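PDB 3LUF: Two-component system response regulator/GGDEF domain protein from Aeromonas salmonicida, which probably makes the second messenger cyclic di-GMP from two GTP through a GGDEF domain, this chain holding its two CheY-like receiver domains. Local coordinates for residues L128-S133 against Y177-I182; T135-T140 against E153-R158; V173-Y178 against L200-I205. One frame throughout, in Å; residues are numbered along the deposited sequence. Where two conformers were deposited one is given.

Contact 1. Residues L128-S133 against Y177-I182. With MG (magnesium ion), chain F.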
loop_
_atom_site.group_PDB
_atom_site.type_symbol
_atom_site.label_atom_id
_atom_site.label_comp_id
_atom_site.label_asym_id
_atom_site.label_seq_id
_atom_site.Cartn_x
_atom_site.Cartn_y
_atom_site.Cartn_z
ATOM N N LEU B 128 4.414 -4.009 16.176
ATOM C CA LEU B 128 3.781 -5.043 16.997
ATOM C C LEU B 128 3.037 -6.021 16.114
ATOM O O LEU B 128 2.270 -5.610 15.231
ATOM C CB LEU B 128 2.800 -4.397 17.991
ATOM C CG LEU B 128 1.875 -5.296 18.835
ATOM C CD1 LEU B 128 2.660 -6.322 19.686
ATOM C CD2 LEU B 128 0.900 -4.467 19.703
ATOM N N VAL B 129 3.278 -7.323 16.313
ATOM C CA VAL B 129 2.531 -8.365 15.603
ATOM C C VAL B 129 1.546 -9.007 16.589
ATOM O O VAL B 129 1.966 -9.437 17.657
ATOM C CB VAL B 129 3.467 -9.496 15.037
ATOM C CG1 VAL B 129 2.632 -10.567 14.323
ATOM C CG2 VAL B 129 4.510 -8.903 14.095
ATOM N N VAL B 130 0.258 -9.000 16.233
ATOM C CA VAL B 130 -0.835 -9.596 17.040
ATOM C C VAL B 130 -1.445 -10.750 16.256
ATOM O O VAL B 130 -2.044 -10.577 15.180
ATOM C CB VAL B 130 -1.941 -8.588 17.371
ATOM C CG1 VAL B 130 -2.890 -9.163 18.412
ATOM C CG2 VAL B 130 -1.331 -7.295 17.885
ATOM N N ASP B 131 -1.318 -11.945 16.817
ATOM C CA ASP B 131 -1.674 -13.167 16.115
ATOM C C ASP B 131 -1.741 -14.249 17.163
ATOM O O ASP B 131 -0.817 -14.392 17.943
ATOM C CB ASP B 131 -0.552 -13.536 15.126
ATOM C CG ASP B 131 -0.917 -14.697 14.208
ATOM O OD1 ASP B 131 -1.808 -15.508 14.553
ATOM O OD2 ASP B 131 -0.313 -14.799 13.122
ATOM N N ASP B 132 -2.841 -14.984 17.184
ATOM C CA ASP B 132 -3.042 -16.001 18.236
ATOM C C ASP B 132 -2.375 -17.350 17.947
ATOM O O ASP B 132 -2.313 -18.218 18.827
ATOM C CB ASP B 132 -4.522 -16.191 18.535
ATOM C CG ASP B 132 -5.294 -16.667 17.340
ATOM O OD1 ASP B 132 -5.157 -16.083 16.242
ATOM O OD2 ASP B 132 -6.061 -17.630 17.498
ATOM N N SER B 133 -1.896 -17.530 16.728
ATOM C CA SER B 133 -1.109 -18.730 16.400
ATOM C C SER B 133 0.395 -18.458 16.484
ATOM O O SER B 133 0.924 -17.637 15.729
ATOM C CB SER B 133 -1.466 -19.214 15.003
ATOM O OG SER B 133 -2.859 -19.415 14.890
ATOM N N TYR B 177 -7.202 -11.178 12.174
ATOM C CA TYR B 177 -8.616 -11.099 12.444
ATOM C C TYR B 177 -9.103 -12.194 13.411
ATOM O O TYR B 177 -9.739 -11.893 14.421
ATOM C CB TYR B 177 -9.449 -11.086 11.167
ATOM C CG TYR B 177 -10.913 -11.287 11.483
ATOM C CD1 TYR B 177 -11.691 -10.238 11.951
ATOM C CD2 TYR B 177 -11.495 -12.549 11.377
ATOM C CE1 TYR B 177 -13.029 -10.428 12.265
ATOM C CE2 TYR B 177 -12.839 -12.748 11.697
ATOM C CZ TYR B 177 -13.592 -11.691 12.128
ATOM O OH TYR B 177 -14.925 -11.892 12.437
ATOM N N TYR B 178 -8.814 -13.459 13.123
ATOM C CA TYR B 178 -9.501 -14.512 13.859
ATOM C C TYR B 178 -8.751 -14.877 15.123
ATOM O O TYR B 178 -7.719 -15.541 15.080
ATOM C CB TYR B 178 -9.788 -15.729 12.959
ATOM C CG TYR B 178 -10.683 -16.749 13.601
ATOM C CD1 TYR B 178 -11.838 -16.364 14.295
ATOM C CD2 TYR B 178 -10.379 -18.109 13.526
ATOM C CE1 TYR B 178 -12.670 -17.312 14.902
ATOM C CE2 TYR B 178 -11.196 -19.061 14.131
ATOM C CZ TYR B 178 -12.339 -18.661 14.805
ATOM O OH TYR B 178 -13.141 -19.620 15.395
HETATM N N MSE B 179 -9.265 -14.389 16.245
HETATM C CA MSE B 179 -8.640 -14.597 17.549
HETATM C C MSE B 179 -9.753 -14.858 18.542
HETATM O O MSE B 179 -10.838 -14.355 18.354
HETATM C CB MSE B 179 -7.852 -13.353 17.989
HETATM C CG MSE B 179 -6.631 -13.058 17.087
HETATM SE SE MSE B 179 -5.397 -11.734 17.753
HETATM C CE MSE B 179 -6.578 -10.139 17.639
ATOM N N PRO B 180 -9.474 -15.642 19.593
ATOM C CA PRO B 180 -10.549 -15.848 20.576
ATOM C C PRO B 180 -10.851 -14.581 21.406
ATOM O O PRO B 180 -9.962 -13.723 21.602
ATOM C CB PRO B 180 -10.032 -17.010 21.437
ATOM C CG PRO B 180 -8.481 -16.988 21.267
ATOM C CD PRO B 180 -8.274 -16.469 19.855
ATOM N N GLU B 181 -12.120 -14.457 21.804
ATOM C CA GLU B 181 -12.644 -13.433 22.727
ATOM C C GLU B 181 -12.827 -12.047 22.109
ATOM O O GLU B 181 -13.925 -11.482 22.118
ATOM C CB GLU B 181 -11.788 -13.336 24.002
ATOM C CG GLU B 181 -12.569 -12.694 25.154
ATOM C CD GLU B 181 -11.709 -12.032 26.229
ATOM O OE1 GLU B 181 -10.455 -12.121 26.214
ATOM O OE2 GLU B 181 -12.331 -11.401 27.114
ATOM N N ILE B 182 -11.735 -11.497 21.578
ATOM C CA ILE B 182 -11.746 -10.179 20.957
ATOM C C ILE B 182 -11.095 -10.326 19.583
ATOM O O ILE B 182 -9.899 -10.582 19.495
ATOM C CB ILE B 182 -10.947 -9.155 21.815
ATOM C CG1 ILE B 182 -11.527 -9.098 23.233
ATOM C CG2 ILE B 182 -10.935 -7.753 21.154
ATOM C CD1 ILE B 182 -10.602 -8.498 24.268
HETATM MG MG MG F . -5.848 -16.199 14.407
HETATM O O HOH W 1 -3.951 -16.943 13.847
HETATM O O HOH W 2 -6.553 -18.195 14.603
HETATM O O HOH W 3 -6.321 -16.178 12.346
#

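Contact 2. Residues T135-T140 against E153-R158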
loop_
_atom_site.group_PDB
_atom_site.type_symbol
_atom_site.label_atom_id
_atom_site.label_comp_id
_atom_site.label_asym_id
_atom_site.label_seq_id
_atom_site.Cartn_x
_atom_site.Cartn_y
_atom_site.Cartn_z
ATOM N N THR B 135 2.835 -20.191 15.399
ATOM C CA THR B 135 3.470 -20.490 14.101
ATOM C C THR B 135 3.438 -19.312 13.137
ATOM O O THR B 135 4.479 -18.882 12.634
ATOM C CB THR B 135 2.830 -21.745 13.428
ATOM O OG1 THR B 135 3.080 -22.886 14.253
ATOM C CG2 THR B 135 3.405 -22.005 12.022
ATOM N N SER B 136 2.250 -18.794 12.852
ATOM C CA SER B 136 2.205 -17.648 11.962
ATOM C C SER B 136 2.769 -16.410 12.655
ATOM O O SER B 136 3.437 -15.606 12.003
ATOM C CB SER B 136 0.817 -17.421 11.390
ATOM O OG SER B 136 -0.131 -17.366 12.437
ATOM N N ARG B 137 2.525 -16.262 13.965
ATOM C CA ARG B 137 3.052 -15.106 14.704
ATOM C C ARG B 137 4.580 -15.043 14.611
ATOM O O ARG B 137 5.148 -13.986 14.310
ATOM C CB ARG B 137 2.599 -15.089 16.182
ATOM C CG ARG B 137 3.109 -13.884 16.992
ATOM C CD ARG B 137 2.452 -13.824 18.367
ATOM N NE ARG B 137 2.966 -14.859 19.264
ATOM C CZ ARG B 137 2.332 -15.986 19.611
ATOM N NH1 ARG B 137 1.108 -16.286 19.180
ATOM N NH2 ARG B 137 2.962 -16.841 20.419
ATOM N N HIS B 138 5.241 -16.178 14.859
ATOM C CA HIS B 138 6.713 -16.225 14.785
ATOM C C HIS B 138 7.266 -16.068 13.368
ATOM O O HIS B 138 8.341 -15.498 13.184
ATOM C CB HIS B 138 7.257 -17.487 15.480
ATOM C CG HIS B 138 7.196 -17.410 16.975
ATOM N ND1 HIS B 138 7.798 -18.337 17.801
ATOM C CD2 HIS B 138 6.598 -16.509 17.795
ATOM C CE1 HIS B 138 7.580 -18.004 19.061
ATOM N NE2 HIS B 138 6.857 -16.897 19.084
ATOM N N ARG B 139 6.525 -16.551 12.380
ATOM C CA ARG B 139 6.947 -16.401 11.000
ATOM C C ARG B 139 6.931 -14.920 10.620
ATOM O O ARG B 139 7.871 -14.417 10.008
ATOM C CB ARG B 139 6.039 -17.196 10.056
ATOM C CG ARG B 139 6.373 -16.970 8.594
ATOM C CD ARG B 139 5.634 -17.905 7.657
ATOM N NE ARG B 139 4.203 -17.619 7.605
ATOM C CZ ARG B 139 3.251 -18.438 8.061
ATOM N NH1 ARG B 139 3.566 -19.612 8.614
ATOM N NH2 ARG B 139 1.976 -18.089 7.956
ATOM N N THR B 140 5.863 -14.223 11.013
ATOM C CA THR B 140 5.718 -12.825 10.648
ATOM C C THR B 140 6.778 -12.004 11.370
ATOM O O THR B 140 7.377 -11.104 10.774
ATOM C CB THR B 140 4.300 -12.319 11.001
ATOM O OG1 THR B 140 3.354 -13.075 10.254
ATOM C CG2 THR B 140 4.128 -10.877 10.633
ATOM N N GLU B 153 5.724 -8.844 20.183
ATOM C CA GLU B 153 4.684 -9.821 19.863
ATOM C C GLU B 153 3.565 -9.879 20.911
ATOM O O GLU B 153 3.780 -9.593 22.109
ATOM C CB GLU B 153 5.275 -11.235 19.616
ATOM C CG GLU B 153 5.883 -11.869 20.868
ATOM C CD GLU B 153 6.216 -13.370 20.737
ATOM O OE1 GLU B 153 5.394 -14.173 20.208
ATOM O OE2 GLU B 153 7.318 -13.730 21.202
ATOM N N ALA B 154 2.395 -10.249 20.441
ATOM C CA ALA B 154 1.208 -10.405 21.267
ATOM C C ALA B 154 0.347 -11.541 20.738
ATOM O O ALA B 154 0.041 -11.641 19.536
ATOM C CB ALA B 154 0.397 -9.076 21.324
ATOM N N SER B 155 -0.089 -12.395 21.655
ATOM C CA SER B 155 -0.838 -13.592 21.258
ATOM C C SER B 155 -2.347 -13.393 21.269
ATOM O O SER B 155 -3.104 -14.274 20.873
ATOM C CB SER B 155 -0.453 -14.792 22.144
ATOM O OG SER B 155 0.942 -14.828 22.370
ATOM N N HIS B 156 -2.788 -12.220 21.706
ATOM C CA HIS B 156 -4.217 -11.898 21.707
ATOM C C HIS B 156 -4.412 -10.406 21.945
ATOM O O HIS B 156 -3.457 -9.699 22.235
ATOM C CB HIS B 156 -5.004 -12.728 22.731
ATOM C CG HIS B 156 -4.358 -12.831 24.075
ATOM N ND1 HIS B 156 -4.153 -11.743 24.896
ATOM C CD2 HIS B 156 -3.915 -13.913 24.768
ATOM C CE1 HIS B 156 -3.593 -12.142 26.028
ATOM N NE2 HIS B 156 -3.437 -13.457 25.974
ATOM N N ALA B 157 -5.641 -9.933 21.786
ATOM C CA ALA B 157 -5.904 -8.500 21.911
ATOM C C ALA B 157 -5.552 -7.959 23.271
ATOM O O ALA B 157 -4.982 -6.876 23.377
ATOM C CB ALA B 157 -7.351 -8.190 21.587
ATOM N N ARG B 158 -5.910 -8.706 24.314
ATOM C CA ARG B 158 -5.577 -8.284 25.668
ATOM C C ARG B 158 -4.067 -7.999 25.832
ATOM O O ARG B 158 -3.675 -6.939 26.325
ATOM C CB ARG B 158 -6.120 -9.340 26.635
ATOM C CG ARG B 158 -5.891 -9.149 28.078
ATOM C CD ARG B 158 -6.565 -10.352 28.810
ATOM N NE ARG B 158 -8.004 -10.454 28.505
ATOM C CZ ARG B 158 -8.941 -9.817 29.205
ATOM N NH1 ARG B 158 -8.573 -9.084 30.243
ATOM N NH2 ARG B 158 -10.227 -9.929 28.907
#

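Contact 3. Residues V173-Y178 against L200-I205. With MG (magnesium ion), chain F.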
loop_
_atom_site.group_PDB
_atom_site.type_symbol
_atom_site.label_atom_id
_atom_site.label_comp_id
_atom_site.label_asym_id
_atom_site.label_seq_id
_atom_site.Cartn_x
_atom_site.Cartn_y
_atom_site.Cartn_z
ATOM N N VAL B 173 1.073 -1.633 13.919
ATOM C CA VAL B 173 0.514 -2.869 14.436
ATOM C C VAL B 173 -0.017 -3.678 13.265
ATOM O O VAL B 173 -0.719 -3.130 12.394
ATOM C CB VAL B 173 -0.663 -2.645 15.413
ATOM C CG1 VAL B 173 -1.092 -4.005 15.990
ATOM C CG2 VAL B 173 -0.301 -1.676 16.534
ATOM N N LEU B 174 0.340 -4.973 13.223
ATOM C CA LEU B 174 -0.244 -5.924 12.283
ATOM C C LEU B 174 -1.184 -6.836 13.056
ATOM O O LEU B 174 -0.788 -7.445 14.037
ATOM C CB LEU B 174 0.850 -6.746 11.593
ATOM C CG LEU B 174 1.923 -5.986 10.779
ATOM C CD1 LEU B 174 3.042 -5.413 11.661
ATOM C CD2 LEU B 174 2.554 -6.965 9.829
ATOM N N VAL B 175 -2.427 -6.930 12.599
ATOM C CA VAL B 175 -3.529 -7.516 13.391
ATOM C C VAL B 175 -4.217 -8.667 12.667
ATOM O O VAL B 175 -4.815 -8.479 11.632
ATOM C CB VAL B 175 -4.599 -6.437 13.722
ATOM C CG1 VAL B 175 -5.711 -7.051 14.576
ATOM C CG2 VAL B 175 -3.967 -5.294 14.486
ATOM N N ASP B 176 -4.142 -9.847 13.271
ATOM C CA ASP B 176 -4.872 -11.029 12.843
ATOM C C ASP B 176 -6.347 -10.861 13.145
ATOM O O ASP B 176 -6.727 -10.492 14.265
ATOM C CB ASP B 176 -4.315 -12.226 13.632
ATOM C CG ASP B 176 -5.011 -13.541 13.308
ATOM O OD1 ASP B 176 -5.459 -13.743 12.163
ATOM O OD2 ASP B 176 -5.098 -14.370 14.240
ATOM N N TYR B 177 -7.202 -11.178 12.174
ATOM C CA TYR B 177 -8.616 -11.099 12.444
ATOM C C TYR B 177 -9.103 -12.194 13.411
ATOM O O TYR B 177 -9.739 -11.893 14.421
ATOM C CB TYR B 177 -9.449 -11.086 11.167
ATOM C CG TYR B 177 -10.913 -11.287 11.483
ATOM C CD1 TYR B 177 -11.691 -10.238 11.951
ATOM C CD2 TYR B 177 -11.495 -12.549 11.377
ATOM C CE1 TYR B 177 -13.029 -10.428 12.265
ATOM C CE2 TYR B 177 -12.839 -12.748 11.697
ATOM C CZ TYR B 177 -13.592 -11.691 12.128
ATOM O OH TYR B 177 -14.925 -11.892 12.437
ATOM N N TYR B 178 -8.814 -13.459 13.123
ATOM C CA TYR B 178 -9.501 -14.512 13.859
ATOM C C TYR B 178 -8.751 -14.877 15.123
ATOM O O TYR B 178 -7.719 -15.541 15.080
ATOM C CB TYR B 178 -9.788 -15.729 12.959
ATOM C CG TYR B 178 -10.683 -16.749 13.601
ATOM C CD1 TYR B 178 -11.838 -16.364 14.295
ATOM C CD2 TYR B 178 -10.379 -18.109 13.526
ATOM C CE1 TYR B 178 -12.670 -17.312 14.902
ATOM C CE2 TYR B 178 -11.196 -19.061 14.131
ATOM C CZ TYR B 178 -12.339 -18.661 14.805
ATOM O OH TYR B 178 -13.141 -19.620 15.395
ATOM N N LEU B 200 -0.698 5.826 15.010
ATOM C CA LEU B 200 -0.490 4.392 15.099
ATOM C C LEU B 200 -1.019 3.748 13.823
ATOM O O LEU B 200 -2.243 3.658 13.668
ATOM C CB LEU B 200 -1.236 3.832 16.341
ATOM C CG LEU B 200 -1.033 2.342 16.634
ATOM C CD1 LEU B 200 0.467 2.062 16.953
ATOM C CD2 LEU B 200 -1.970 1.758 17.716
ATOM N N ALA B 201 -0.133 3.268 12.946
ATOM C CA ALA B 201 -0.587 2.638 11.680
ATOM C C ALA B 201 -1.050 1.213 11.982
ATOM O O ALA B 201 -0.473 0.545 12.836
ATOM C CB ALA B 201 0.515 2.629 10.648
ATOM N N ILE B 202 -2.112 0.772 11.331
ATOM C CA ILE B 202 -2.577 -0.588 11.538
ATOM C C ILE B 202 -2.736 -1.237 10.192
ATOM O O ILE B 202 -3.365 -0.659 9.294
ATOM C CB ILE B 202 -3.933 -0.587 12.246
ATOM C CG1 ILE B 202 -3.794 0.025 13.648
ATOM C CG2 ILE B 202 -4.588 -1.997 12.212
ATOM C CD1 ILE B 202 -5.174 0.400 14.224
ATOM N N ILE B 203 -2.118 -2.409 10.026
ATOM C CA ILE B 203 -2.402 -3.255 8.857
ATOM C C ILE B 203 -3.262 -4.421 9.315
ATOM O O ILE B 203 -2.847 -5.229 10.184
ATOM C CB ILE B 203 -1.116 -3.819 8.197
ATOM C CG1 ILE B 203 -0.159 -2.655 7.842
ATOM C CG2 ILE B 203 -1.488 -4.662 6.972
ATOM C CD1 ILE B 203 1.298 -3.105 7.418
ATOM N N GLY B 204 -4.441 -4.515 8.734
ATOM C CA GLY B 204 -5.383 -5.577 9.115
ATOM C C GLY B 204 -5.103 -6.814 8.276
ATOM O O GLY B 204 -5.146 -6.739 7.041
ATOM N N ILE B 205 -4.806 -7.940 8.922
ATOM C CA ILE B 205 -4.585 -9.211 8.233
ATOM C C ILE B 205 -5.836 -10.082 8.287
ATOM O O ILE B 205 -6.449 -10.245 9.342
ATOM C CB ILE B 205 -3.366 -9.978 8.798
ATOM C CG1 ILE B 205 -2.121 -9.081 8.763
ATOM C CG2 ILE B 205 -3.130 -11.259 7.939
ATOM C CD1 ILE B 205 -0.898 -9.610 9.570
HETATM MG MG MG F . -5.848 -16.199 14.407
HETATM O O HOH W 3 -6.321 -16.178 12.346
HETATM O O HOH W 2 -6.553 -18.195 14.603
HETATM O O HOH W 1 -3.951 -16.943 13.847
#

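Contact 1. Residues L128-S133 against Y177-I182
Asp132 and Tyr178 meet through a magnesium ion: Asp132 OD1 binds it at 2.0 Å and the backbone carbonyl Tyr178 O at 2.1 Å. The two oxygens lie 2.9 Å apart with no hydrogen bond between them; the metal is what joins them. Asp132 turns its CG between its own backbone N and carbonyl carbon (chi1 61°), which swings the carboxylate across to the 177-182 loop. OD1 goes to the metal, and OD2 packs against Pro180 CD at 3.4 Å while accepting a hydrogen bond from a metal-bound water. Deeper in, Met179, a selenomethionine here, bends at chi3 (-67°) and lays SE against Val130 CG1 at 3.7 Å, the two side chains crossing at about a right angle. Asp131 leaves the backbone facing away from the loop, yet its OD1 takes the Ser133 N-H at 3.0 Å in an Asx turn and accepts from a second water of the metal shell; OD2 pairs with Ser136. Asp176 OD2 and three waters complete an octahedron in which each protein oxygen faces a water across the ion. The cation probably offsets the repulsion among the gathered oxygens, and its water-filled face is consistent with the phosphoryl-transfer site of a receiver domain.

Contact 2. Residues T135-T140 against E153-R158
Arg137 and Glu153 form a salt bridge through a single nitrogen: Arg137 NE donates to Glu153 OE1 at 2.7 Å, with an N-H...O angle of 170°. The acceptor lies practically in the guanidinium plane and is met nearly along its own C-O axis, yet the two flat groups are turned 37° from one another. This is no two-pronged pairing; Arg137 NH2 stays 3.6 Å from Glu153 OE1. The same oxygen also takes a weak bond from His138 NE2 at 3.3 Å, reaching the imidazole at its edge, so one carboxylate atom serves two successive residues of the helix.

In the conformer given, one of two, Ser155 sits over one face of the guanidinium, its OG 3.3 Å from Arg137 CZ and near the centre of the group. No hydrogen bond links them, as the hydroxyl approaches from above the plane in which the N-H groups point. Arg137 CD rests 3.5 Å from Ala154 O.

What places the arginine is its own shape and one further bond. Its chain leaves the helix extended and then bends at chi3 (73°), presenting NE to Glu153 while NH1 donates to Asp131 O in the loop that carries the metal ligand Asp132. The group is thus held at two of its nitrogens, which should limit its rotation. Farther out, His156 ND1 caps helix 157-166 by accepting from Glu159 N, and Glu159 OE1 takes the N-H of Ser155.

All this belongs to a beta-alpha-beta unit: helix 134-145 connects strand 126-130 to the outermost strand 150-154, and the salt bridge ties the first turn of that helix to the C-terminal end of the strand, just before the chain turns into helix 157-166.

Contact 3. Residues V173-Y178 against L200-I205
Val173 to Asp176 and Ala201 to Ile205 run as neighbouring parallel strands in the five-stranded sheet of a CheY-like receiver domain, the two ends of a beta-alpha-beta crossover through helix 184-194. Their short axes differ in direction by 21°. Four main-chain hydrogen bonds join them, among them Ile203 N to Val173 O and Ile205 N to Val175 O, both 2.8 Å; Val173 N and Val175 N return the favour to Ala201 O and Ile203 O. A weak bond from Tyr177 N to Ile205 O carries the pairing just past the strand end, and Tyr217 OH also bonds to that carbonyl.

Ile205 shows how the side chains settle. Its CB sits 3.5 Å from Val175 O, and CG1 is still 4.0 Å from the same carbonyl oxygen. With CG1 anti to the carbonyl carbon (chi1 -55°) and the chain extended beyond it, CD1 is carried back along the sheet to Leu174 CB, 3.9 Å away. This face, with Leu174, Ile203 and Ile205, is the one that receives helix 232-248, where Leu235 touches Leu174 and Val239 touches Ile203.

The reverse face carries Val173, Val175 and Ile202. Where the second strand begins, Val173 CG2, in the conformer given of two, meets Leu200 CD1 at 3.8 Å, while Val175 CG2 packs on Ile202 CG2; helix 184-194 adds Val188 against Ile202. Across from Val175 stands Gly204, which has no side chain, and Tyr217 packs against the valine.

At the strand's C-terminal end Asp176 stretches its CG anti to its backbone N, toward the metal: OD2 binds magnesium at 2.0 Å, and OD1 accepts a hydrogen bond of 2.6 Å from one of the ion's waters.

In the fold
All three contacts belong to the second receiver domain, and two of them hold its magnesium ion. Contacts 1 and 3 share Tyr177 and Tyr178 and both reach the metal; Asp132 OD1 and Asp176 OD2, one from each, come within 2.6 Å of each other on it. Asp176 is also the predicted phosphorylation site, unmodified here. Contact 2 stands one layer back, the Arg137 side chain, at its nearest, about 8 Å from the ion. It is tied to contact 1 by hydrogen bonds between Asp131 OD2 and Ser136 OG at 2.7 Å, and between Val129 O and Ala154 N at 2.9 Å. Strand 126-130 lies between 150-154 and 172-176, so the central sheet connects contacts 2 and 3, whose centres are about 11 Å apart.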